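Local coordinates for arginine 3rd transport system periplasmic binding protein (Legionella pneumophila subsp. pneumophila str. Philadelphia 1, PDB 3KZG) that probably binds arginine in the periplasm and delivers it to an ABC-type import system, at residues Lys111-Tyr121 with Gln151-Tyr159; Gln93-Thr104 with Lys178-Lys186. One frame throughout, in Å; residues are numbered along the deposited sequence.

Contact 1: residues Lys111-Tyr121 with Gln151-Tyr159; sequences KKIGVRKGTPY and QVDASLMDY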
loop_
_atom_site.group_PDB
_atom_site.type_symbol
_atom_site.label_atom_id
_atom_site.label_comp_id
_atom_site.label_asym_id
_atom_site.label_seq_id
_atom_site.Cartn_x
_atom_site.Cartn_y
_atom_site.Cartn_z
ATOM N N LYS A 111 -23.875 -29.655 27.179
ATOM C CA LYS A 111 -23.903 -30.320 25.879
ATOM C C LYS A 111 -22.713 -31.236 25.615
ATOM O O LYS A 111 -21.662 -31.118 26.254
ATOM C CB LYS A 111 -23.982 -29.279 24.758
ATOM C CG LYS A 111 -25.048 -28.221 24.953
ATOM C CD LYS A 111 -26.417 -28.830 25.202
ATOM C CE LYS A 111 -27.452 -27.745 25.458
ATOM N NZ LYS A 111 -28.715 -28.317 25.990
ATOM N N LYS A 112 -22.896 -32.156 24.672
ATOM C CA LYS A 112 -21.842 -33.084 24.280
ATOM C C LYS A 112 -21.134 -32.412 23.107
ATOM O O LYS A 112 -21.776 -32.036 22.121
ATOM C CB LYS A 112 -22.446 -34.416 23.832
ATOM C CG LYS A 112 -23.393 -35.041 24.842
ATOM C CD LYS A 112 -24.065 -36.286 24.271
ATOM C CE LYS A 112 -23.056 -37.394 24.033
ATOM N NZ LYS A 112 -22.471 -37.874 25.315
ATOM N N ILE A 113 -19.817 -32.266 23.216
ATOM C CA ILE A 113 -19.030 -31.598 22.186
ATOM C C ILE A 113 -18.070 -32.519 21.442
ATOM O O ILE A 113 -17.294 -33.247 22.056
ATOM C CB ILE A 113 -18.183 -30.448 22.791
ATOM C CG1 ILE A 113 -19.036 -29.595 23.741
ATOM C CG2 ILE A 113 -17.598 -29.600 21.676
ATOM C CD1 ILE A 113 -20.201 -28.880 23.075
ATOM N N GLY A 114 -18.117 -32.470 20.115
ATOM C CA GLY A 114 -17.221 -33.284 19.316
ATOM C C GLY A 114 -15.905 -32.551 19.130
ATOM O O GLY A 114 -15.884 -31.325 19.002
ATOM N N VAL A 115 -14.804 -33.294 19.119
ATOM C CA VAL A 115 -13.481 -32.706 18.952
ATOM C C VAL A 115 -12.584 -33.639 18.140
ATOM O O VAL A 115 -12.754 -34.856 18.181
ATOM C CB VAL A 115 -12.832 -32.423 20.335
ATOM C CG1 VAL A 115 -11.330 -32.332 20.207
ATOM C CG2 VAL A 115 -13.389 -31.121 20.910
ATOM N N ARG A 116 -11.641 -33.063 17.398
ATOM C CA ARG A 116 -10.718 -33.845 16.578
ATOM C C ARG A 116 -9.588 -34.371 17.465
ATOM O O ARG A 116 -8.826 -33.591 18.040
ATOM C CB ARG A 116 -10.134 -32.971 15.466
ATOM C CG ARG A 116 -9.352 -33.720 14.389
ATOM C CD ARG A 116 -8.664 -32.735 13.455
ATOM N NE ARG A 116 -8.178 -33.359 12.228
ATOM C CZ ARG A 116 -7.469 -32.731 11.297
ATOM N NH1 ARG A 116 -7.149 -31.450 11.449
ATOM N NH2 ARG A 116 -7.097 -33.377 10.199
ATOM N N LYS A 117 -9.482 -35.691 17.571
ATOM C CA LYS A 117 -8.451 -36.313 18.399
ATOM C C LYS A 117 -7.047 -35.834 18.029
ATOM O O LYS A 117 -6.658 -35.879 16.869
ATOM C CB LYS A 117 -8.519 -37.839 18.273
ATOM C CG LYS A 117 -7.533 -38.566 19.185
ATOM C CD LYS A 117 -7.610 -40.079 19.033
ATOM C CE LYS A 117 -6.686 -40.768 20.031
ATOM N NZ LYS A 117 -6.718 -42.257 19.920
ATOM N N GLY A 118 -6.287 -35.391 19.028
ATOM C CA GLY A 118 -4.937 -34.913 18.777
ATOM C C GLY A 118 -4.796 -33.404 18.919
ATOM O O GLY A 118 -3.685 -32.893 19.051
ATOM N N THR A 119 -5.918 -32.686 18.886
ATOM C CA THR A 119 -5.893 -31.232 19.026
ATOM C C THR A 119 -6.052 -30.854 20.491
ATOM O O THR A 119 -6.382 -31.692 21.327
ATOM C CB THR A 119 -7.050 -30.544 18.251
ATOM O OG1 THR A 119 -8.306 -30.907 18.841
ATOM C CG2 THR A 119 -7.034 -30.939 16.791
ATOM N N PRO A 120 -5.812 -29.577 20.824
ATOM C CA PRO A 120 -5.948 -29.127 22.210
ATOM C C PRO A 120 -7.386 -28.704 22.501
ATOM O O PRO A 120 -7.672 -28.123 23.548
ATOM C CB PRO A 120 -4.977 -27.959 22.276
ATOM C CG PRO A 120 -5.157 -27.333 20.928
ATOM C CD PRO A 120 -5.179 -28.536 19.994
ATOM N N TYR A 121 -8.293 -29.018 21.577
ATOM C CA TYR A 121 -9.690 -28.629 21.727
ATOM C C TYR A 121 -10.464 -29.305 22.860
ATOM O O TYR A 121 -11.338 -28.685 23.478
ATOM C CB TYR A 121 -10.416 -28.790 20.389
ATOM C CG TYR A 121 -9.850 -27.879 19.311
ATOM C CD1 TYR A 121 -9.406 -26.589 19.627
ATOM C CD2 TYR A 121 -9.776 -28.290 17.980
ATOM C CE1 TYR A 121 -8.907 -25.735 18.649
ATOM C CE2 TYR A 121 -9.277 -27.439 16.990
ATOM C CZ TYR A 121 -8.846 -26.163 17.336
ATOM O OH TYR A 121 -8.349 -25.315 16.378
ATOM N N GLN A 151 -25.113 -37.199 17.342
ATOM C CA GLN A 151 -24.356 -38.003 18.301
ATOM C C GLN A 151 -23.680 -37.036 19.281
ATOM O O GLN A 151 -23.347 -37.399 20.407
ATOM C CB GLN A 151 -23.306 -38.847 17.577
ATOM C CG GLN A 151 -23.866 -39.743 16.472
ATOM C CD GLN A 151 -24.737 -40.883 16.986
ATOM O OE1 GLN A 151 -25.792 -40.663 17.582
ATOM N NE2 GLN A 151 -24.296 -42.113 16.747
ATOM N N VAL A 152 -23.461 -35.809 18.815
ATOM C CA VAL A 152 -22.903 -34.735 19.628
ATOM C C VAL A 152 -23.793 -33.529 19.326
ATOM O O VAL A 152 -24.394 -33.450 18.249
ATOM C CB VAL A 152 -21.419 -34.397 19.272
ATOM C CG1 VAL A 152 -20.500 -35.530 19.723
ATOM C CG2 VAL A 152 -21.267 -34.145 17.783
ATOM N N ASP A 153 -23.891 -32.608 20.277
ATOM C CA ASP A 153 -24.714 -31.419 20.119
ATOM C C ASP A 153 -24.023 -30.343 19.292
ATOM O O ASP A 153 -24.672 -29.520 18.646
ATOM C CB ASP A 153 -25.063 -30.845 21.491
ATOM C CG ASP A 153 -25.744 -31.852 22.387
ATOM O OD1 ASP A 153 -26.757 -32.438 21.958
ATOM O OD2 ASP A 153 -25.271 -32.053 23.524
ATOM N N ALA A 154 -22.699 -30.347 19.325
ATOM C CA ALA A 154 -21.919 -29.363 18.596
ATOM C C ALA A 154 -20.482 -29.846 18.485
ATOM O O ALA A 154 -20.108 -30.866 19.065
ATOM C CB ALA A 154 -21.958 -28.022 19.322
ATOM N N SER A 155 -19.684 -29.088 17.748
ATOM C CA SER A 155 -18.288 -29.413 17.527
ATOM C C SER A 155 -17.407 -28.170 17.662
ATOM O O SER A 155 -17.804 -27.072 17.268
ATOM C CB SER A 155 -18.131 -30.019 16.128
ATOM O OG SER A 155 -16.769 -30.163 15.776
ATOM N N LEU A 156 -16.222 -28.349 18.239
ATOM C CA LEU A 156 -15.259 -27.263 18.390
ATOM C C LEU A 156 -14.111 -27.652 17.467
ATOM O O LEU A 156 -13.470 -28.684 17.668
ATOM C CB LEU A 156 -14.769 -27.158 19.847
ATOM C CG LEU A 156 -13.729 -26.060 20.128
ATOM C CD1 LEU A 156 -14.268 -24.706 19.683
ATOM C CD2 LEU A 156 -13.393 -26.032 21.611
HETATM N N MSE A 157 -13.885 -26.837 16.437
HETATM C CA MSE A 157 -12.840 -27.076 15.448
HETATM C C MSE A 157 -12.146 -25.770 15.069
HETATM O O MSE A 157 -12.443 -24.722 15.636
HETATM C CB MSE A 157 -13.449 -27.726 14.194
HETATM C CG MSE A 157 -14.506 -26.884 13.472
HETATM SE SE MSE A 157 -15.373 -27.788 11.968
HETATM C CE MSE A 157 -16.408 -29.118 12.965
ATOM N N ASP A 158 -11.218 -25.842 14.120
ATOM C CA ASP A 158 -10.505 -24.653 13.662
ATOM C C ASP A 158 -11.521 -23.641 13.114
ATOM O O ASP A 158 -12.493 -24.019 12.450
ATOM C CB ASP A 158 -9.506 -25.010 12.553
ATOM C CG ASP A 158 -8.502 -26.082 12.973
ATOM O OD1 ASP A 158 -7.807 -25.898 13.993
ATOM O OD2 ASP A 158 -8.401 -27.110 12.270
ATOM N N TYR A 159 -11.289 -22.364 13.392
ATOM C CA TYR A 159 -12.168 -21.297 12.929
ATOM C C TYR A 159 -12.352 -21.280 11.405
ATOM O O TYR A 159 -13.486 -21.232 10.922
ATOM C CB TYR A 159 -11.636 -19.938 13.400
ATOM C CG TYR A 159 -12.381 -18.760 12.812
ATOM C CD1 TYR A 159 -13.719 -18.527 13.136
ATOM C CD2 TYR A 159 -11.762 -17.903 11.903
ATOM C CE1 TYR A 159 -14.428 -17.473 12.566
ATOM C CE2 TYR A 159 -12.461 -16.842 11.323
ATOM C CZ TYR A 159 -13.793 -16.635 11.659
ATOM O OH TYR A 159 -14.499 -15.605 11.084
HETATM O O HOH W 1 -7.582 -29.326 13.576
HETATM O O HOH W 2 -11.981 -30.451 16.313
#
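The ring of Tyr-121 meets Asp-158 at its edge, near the ring plane: Tyr-121 OH donates to Asp-158 OD1 at 2.5 Å. The carboxylate is turned 66° to the ring and takes the hydroxyl from above its own plane, while Tyr-121 CD2 lies 3.7 Å from Leu-156 O, set obliquely to the ring. The guanidinium of Arg-116, its chain almost fully stretched, has a water in plane at its edge; this water accepts from NH1 and donates to Asp-158 OD2. A second water joins Arg-116 N to Leu-156 O, where the two strands have parted.

Before that point strands 112-116 and 154-158 pair in parallel, Gly-114 N giving to Ala-154 O (2.8 Å) and Leu-156 N to Gly-114 O (3.1 Å). Gly-114 suits its place because Val-152 packs closely over the backbone there. Ile-113 CG2 rests on Leu-156 CB at 4.2 Å, apolar branches fitting a buried sheet. At the far end Asp-153 turns its CG beside its own backbone N (chi1 -56°), and OD2 accepts from Lys-112 N at 2.6 Å, nearly straight.

Asp-158 is thus gripped on both oxygens, OD2 also by Asn-13, a residue distant in sequence. A phenol, a bridging water and a nearby arginine would probably favour its ionised form.

Contact 2: residues Gln93-Thr104 with Lys178-Lys186; sequences QYITTVDSKIST and KKYKLIGKK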
loop_
_atom_site.group_PDB
_atom_site.type_symbol
_atom_site.label_atom_id
_atom_site.label_comp_id
_atom_site.label_asym_id
_atom_site.label_seq_id
_atom_site.Cartn_x
_atom_site.Cartn_y
_atom_site.Cartn_z
ATOM N N GLN A 93 -13.550 -22.516 17.006
ATOM C CA GLN A 93 -14.907 -22.037 16.760
ATOM C C GLN A 93 -15.949 -23.125 16.983
ATOM O O GLN A 93 -15.785 -24.253 16.519
ATOM C CB GLN A 93 -15.010 -21.519 15.319
ATOM C CG GLN A 93 -16.425 -21.149 14.855
ATOM C CD GLN A 93 -16.953 -19.879 15.504
ATOM O OE1 GLN A 93 -16.367 -18.810 15.360
ATOM N NE2 GLN A 93 -18.066 -19.995 16.221
ATOM N N TYR A 94 -17.016 -22.793 17.702
ATOM C CA TYR A 94 -18.084 -23.758 17.938
ATOM C C TYR A 94 -19.033 -23.711 16.744
ATOM O O TYR A 94 -19.407 -22.631 16.274
ATOM C CB TYR A 94 -18.848 -23.434 19.229
ATOM C CG TYR A 94 -18.164 -23.914 20.495
ATOM C CD1 TYR A 94 -18.194 -25.263 20.865
ATOM C CD2 TYR A 94 -17.480 -23.021 21.323
ATOM C CE1 TYR A 94 -17.561 -25.709 22.026
ATOM C CE2 TYR A 94 -16.845 -23.454 22.485
ATOM C CZ TYR A 94 -16.888 -24.800 22.832
ATOM O OH TYR A 94 -16.260 -25.231 23.987
ATOM N N ILE A 95 -19.396 -24.889 16.248
ATOM C CA ILE A 95 -20.299 -25.010 15.111
ATOM C C ILE A 95 -21.316 -26.109 15.408
ATOM O O ILE A 95 -21.007 -27.077 16.097
ATOM C CB ILE A 95 -19.515 -25.346 13.820
ATOM C CG1 ILE A 95 -20.471 -25.413 12.627
ATOM C CG2 ILE A 95 -18.760 -26.668 13.987
ATOM C CD1 ILE A 95 -19.769 -25.540 11.299
ATOM N N THR A 96 -22.537 -25.942 14.911
ATOM C CA THR A 96 -23.596 -26.929 15.121
ATOM C C THR A 96 -24.538 -26.883 13.919
ATOM O O THR A 96 -24.352 -26.070 13.020
ATOM C CB THR A 96 -24.387 -26.634 16.419
ATOM O OG1 THR A 96 -25.245 -27.742 16.721
ATOM C CG2 THR A 96 -25.230 -25.373 16.268
ATOM N N THR A 97 -25.535 -27.761 13.888
ATOM C CA THR A 97 -26.475 -27.774 12.770
ATOM C C THR A 97 -27.513 -26.674 12.939
ATOM O O THR A 97 -27.906 -26.357 14.055
ATOM C CB THR A 97 -27.187 -29.136 12.645
ATOM O OG1 THR A 97 -27.821 -29.462 13.889
ATOM C CG2 THR A 97 -26.186 -30.224 12.283
ATOM N N VAL A 98 -27.950 -26.098 11.823
ATOM C CA VAL A 98 -28.933 -25.012 11.834
ATOM C C VAL A 98 -30.219 -25.341 12.587
ATOM O O VAL A 98 -30.859 -24.455 13.151
ATOM C CB VAL A 98 -29.313 -24.592 10.402
ATOM C CG1 VAL A 98 -28.079 -24.121 9.663
ATOM C CG2 VAL A 98 -29.966 -25.755 9.673
ATOM N N ASP A 99 -30.595 -26.612 12.590
ATOM C CA ASP A 99 -31.806 -27.045 13.274
ATOM C C ASP A 99 -31.568 -27.274 14.763
ATOM O O ASP A 99 -32.340 -27.971 15.422
ATOM C CB ASP A 99 -32.339 -28.324 12.623
ATOM C CG ASP A 99 -31.276 -29.394 12.483
ATOM O OD1 ASP A 99 -30.947 -30.051 13.493
ATOM O OD2 ASP A 99 -30.758 -29.565 11.359
ATOM N N SER A 100 -30.505 -26.679 15.297
ATOM C CA SER A 100 -30.189 -26.834 16.715
ATOM C C SER A 100 -30.764 -25.710 17.567
ATOM O O SER A 100 -30.796 -24.555 17.144
ATOM C CB SER A 100 -28.673 -26.886 16.926
ATOM O OG SER A 100 -28.360 -26.769 18.306
ATOM N N LYS A 101 -31.214 -26.054 18.768
ATOM C CA LYS A 101 -31.760 -25.066 19.688
ATOM C C LYS A 101 -30.627 -24.189 20.221
ATOM O O LYS A 101 -30.843 -23.035 20.607
ATOM C CB LYS A 101 -32.487 -25.756 20.848
ATOM C CG LYS A 101 -33.926 -26.152 20.534
ATOM C CD LYS A 101 -34.796 -24.920 20.326
ATOM C CE LYS A 101 -36.259 -25.284 20.112
ATOM N NZ LYS A 101 -36.472 -26.050 18.854
ATOM N N ILE A 102 -29.418 -24.741 20.242
ATOM C CA ILE A 102 -28.256 -23.991 20.700
ATOM C C ILE A 102 -28.064 -22.829 19.733
ATOM O O ILE A 102 -27.923 -23.037 18.532
ATOM C CB ILE A 102 -26.978 -24.854 20.681
ATOM C CG1 ILE A 102 -27.117 -26.013 21.664
ATOM C CG2 ILE A 102 -25.768 -23.996 21.022
ATOM C CD1 ILE A 102 -25.950 -26.970 21.631
ATOM N N SER A 103 -28.062 -21.609 20.258
ATOM C CA SER A 103 -27.890 -20.434 19.416
ATOM C C SER A 103 -26.900 -19.447 20.017
ATOM O O SER A 103 -26.396 -18.566 19.322
ATOM C CB SER A 103 -29.243 -19.754 19.188
ATOM O OG SER A 103 -29.881 -19.481 20.420
ATOM N N THR A 104 -26.620 -19.602 21.308
ATOM C CA THR A 104 -25.675 -18.726 21.991
ATOM C C THR A 104 -24.590 -19.524 22.696
ATOM O O THR A 104 -24.796 -20.671 23.086
ATOM C CB THR A 104 -26.366 -17.829 23.048
ATOM O OG1 THR A 104 -26.837 -18.636 24.137
ATOM C CG2 THR A 104 -27.530 -17.074 22.428
ATOM N N LYS A 178 -28.505 -22.944 4.706
ATOM C CA LYS A 178 -27.329 -23.550 5.311
ATOM C C LYS A 178 -27.650 -24.768 6.169
ATOM O O LYS A 178 -28.769 -24.926 6.654
ATOM C CB LYS A 178 -26.589 -22.516 6.163
ATOM C CG LYS A 178 -26.047 -21.339 5.377
ATOM C CD LYS A 178 -25.263 -20.389 6.267
ATOM C CE LYS A 178 -24.704 -19.229 5.462
ATOM N NZ LYS A 178 -23.929 -18.274 6.300
ATOM N N LYS A 179 -26.651 -25.628 6.348
ATOM C CA LYS A 179 -26.794 -26.822 7.171
ATOM C C LYS A 179 -26.171 -26.554 8.535
ATOM O O LYS A 179 -26.567 -27.150 9.541
ATOM C CB LYS A 179 -26.087 -28.018 6.525
ATOM C CG LYS A 179 -26.016 -29.252 7.430
ATOM C CD LYS A 179 -25.235 -30.389 6.790
ATOM C CE LYS A 179 -25.155 -31.602 7.719
ATOM N NZ LYS A 179 -24.459 -32.761 7.077
ATOM N N TYR A 180 -25.204 -25.642 8.561
ATOM C CA TYR A 180 -24.505 -25.293 9.795
ATOM C C TYR A 180 -24.687 -23.837 10.213
ATOM O O TYR A 180 -25.116 -22.993 9.424
ATOM C CB TYR A 180 -23.001 -25.557 9.633
ATOM C CG TYR A 180 -22.651 -26.972 9.248
ATOM C CD1 TYR A 180 -22.806 -28.025 10.154
ATOM C CD2 TYR A 180 -22.169 -27.265 7.972
ATOM C CE1 TYR A 180 -22.489 -29.337 9.796
ATOM C CE2 TYR A 180 -21.852 -28.567 7.603
ATOM C CZ TYR A 180 -22.012 -29.599 8.519
ATOM O OH TYR A 180 -21.681 -30.888 8.154
ATOM N N LYS A 181 -24.353 -23.564 11.470
ATOM C CA LYS A 181 -24.398 -22.219 12.031
ATOM C C LYS A 181 -23.323 -22.151 13.119
ATOM O O LYS A 181 -23.089 -23.128 13.840
ATOM C CB LYS A 181 -25.779 -21.885 12.624
ATOM C CG LYS A 181 -26.195 -22.713 13.828
ATOM C CD LYS A 181 -27.469 -22.149 14.450
ATOM C CE LYS A 181 -27.993 -23.033 15.565
ATOM N NZ LYS A 181 -29.261 -22.503 16.143
ATOM N N LEU A 182 -22.660 -21.004 13.219
ATOM C CA LEU A 182 -21.606 -20.810 14.205
ATOM C C LEU A 182 -22.193 -20.347 15.530
ATOM O O LEU A 182 -23.152 -19.573 15.564
ATOM C CB LEU A 182 -20.597 -19.775 13.704
ATOM C CG LEU A 182 -20.065 -19.921 12.277
ATOM C CD1 LEU A 182 -18.990 -18.868 12.036
ATOM C CD2 LEU A 182 -19.503 -21.320 12.059
ATOM N N ILE A 183 -21.606 -20.819 16.623
ATOM C CA ILE A 183 -22.067 -20.463 17.958
ATOM C C ILE A 183 -20.994 -19.640 18.668
ATOM O O ILE A 183 -19.892 -20.133 18.921
ATOM C CB ILE A 183 -22.368 -21.733 18.783
ATOM C CG1 ILE A 183 -23.329 -22.641 18.004
ATOM C CG2 ILE A 183 -22.968 -21.353 20.132
ATOM C CD1 ILE A 183 -24.662 -21.989 17.662
ATOM N N GLY A 184 -21.320 -18.386 18.977
ATOM C CA GLY A 184 -20.372 -17.509 19.646
ATOM C C GLY A 184 -19.295 -17.031 18.692
ATOM O O GLY A 184 -19.273 -17.440 17.534
ATOM N N LYS A 185 -18.406 -16.161 19.163
ATOM C CA LYS A 185 -17.320 -15.648 18.328
ATOM C C LYS A 185 -16.171 -16.663 18.333
ATOM O O LYS A 185 -16.193 -17.622 19.102
ATOM C CB LYS A 185 -16.817 -14.314 18.882
ATOM C CG LYS A 185 -17.924 -13.330 19.228
ATOM C CD LYS A 185 -17.393 -12.138 20.019
ATOM C CE LYS A 185 -18.541 -11.277 20.542
ATOM N NZ LYS A 185 -18.054 -10.142 21.379
ATOM N N LYS A 186 -15.175 -16.456 17.478
ATOM C CA LYS A 186 -14.033 -17.361 17.423
ATOM C C LYS A 186 -13.268 -17.246 18.735
ATOM O O LYS A 186 -13.327 -16.211 19.397
ATOM C CB LYS A 186 -13.128 -17.009 16.239
ATOM C CG LYS A 186 -12.599 -15.586 16.229
ATOM C CD LYS A 186 -11.755 -15.353 14.984
ATOM C CE LYS A 186 -11.251 -13.914 14.904
ATOM N NZ LYS A 186 -10.488 -13.682 13.645
HETATM O O HOH W 3 -17.037 -20.229 19.251
#
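The antiparallel edge of a mixed five-stranded sheet is formed here, where strand 180-183 pairs with strand 93-97. Thr-96 and Lys-181 exchange two backbone bonds, Thr-96 N to Lys-181 O at 3.1 Å and Lys-181 N to Thr-96 O at 2.9 Å, and Val-98 N extends the pairing to Lys-179 O.

Lys-181 lies beside Thr-96, the two side chains pointing the same way. With CG held between backbone N and carbonyl carbon (chi1 65°) and the rest of the chain extended, the ammonium is carried into the loop after the strand. There NZ donates to Ser-100 O at 2.8 Å and, weakly, to Ile-102 O. A long cationic side chain suits this place, since it can reach carbonyls directed at it by turn 97-100 and the following residues. Ser-100 OG accepts from Ile-102 N in an ST turn.

The strand order of the sheet fits the beta2-beta1-beta3-betan-beta4 arrangement of type II periplasmic binding proteins, this pairing being the betan-beta4 edge of one lobe. Ile-183 slants across Thr-96, its CD1 3.7 Å from Thr-96 CG2, and crosses Ile-102 at about a right angle. On the side of Ile-95 and Leu-182, Ile-95 CD1 meets Tyr-180 CB at 3.6 Å, while Lys-179 CG lies over one face of the Tyr-180 ring, whose hydroxyl is bonded to Glu-169.

Where the chain turns at Gly-184, whose positive phi favours glycine, two carbonyls lie close together and suit an amide with two N-H groups. Gln-93 NE2 donates to Gly-184 O (3.1 Å, 177°), which lies in the amide plane but is met from above its own carbonyl plane, and to Tyr-94 O (3.0 Å); this fixes the amide's rotation. Tyr-94 O receives Ile-183 N from the opposite face of the carbonyl.

Contact 1 and contact 2 share one five-stranded sheet, ordered 133-137, 112-116, 154-158, 91-97, 180-188, and their centres lie about 12 Å apart. Contact 1 joins the second strand to the third in parallel; contact 2 joins the fourth to the outermost fifth, antiparallel. The seam between them is closed by Met-157 O with Gln-93 N and by Asp-153 O with Thr-96 OG1, both probable hydrogen bonds. Along the chain 93-104 comes first, then 111-121, 151-159 and 178-186, so both halves of contact 1 are made between those of contact 2. The sheet thus joins neighbouring and distant pieces of chain into one lobe, probably one of the two between which the ligand binds.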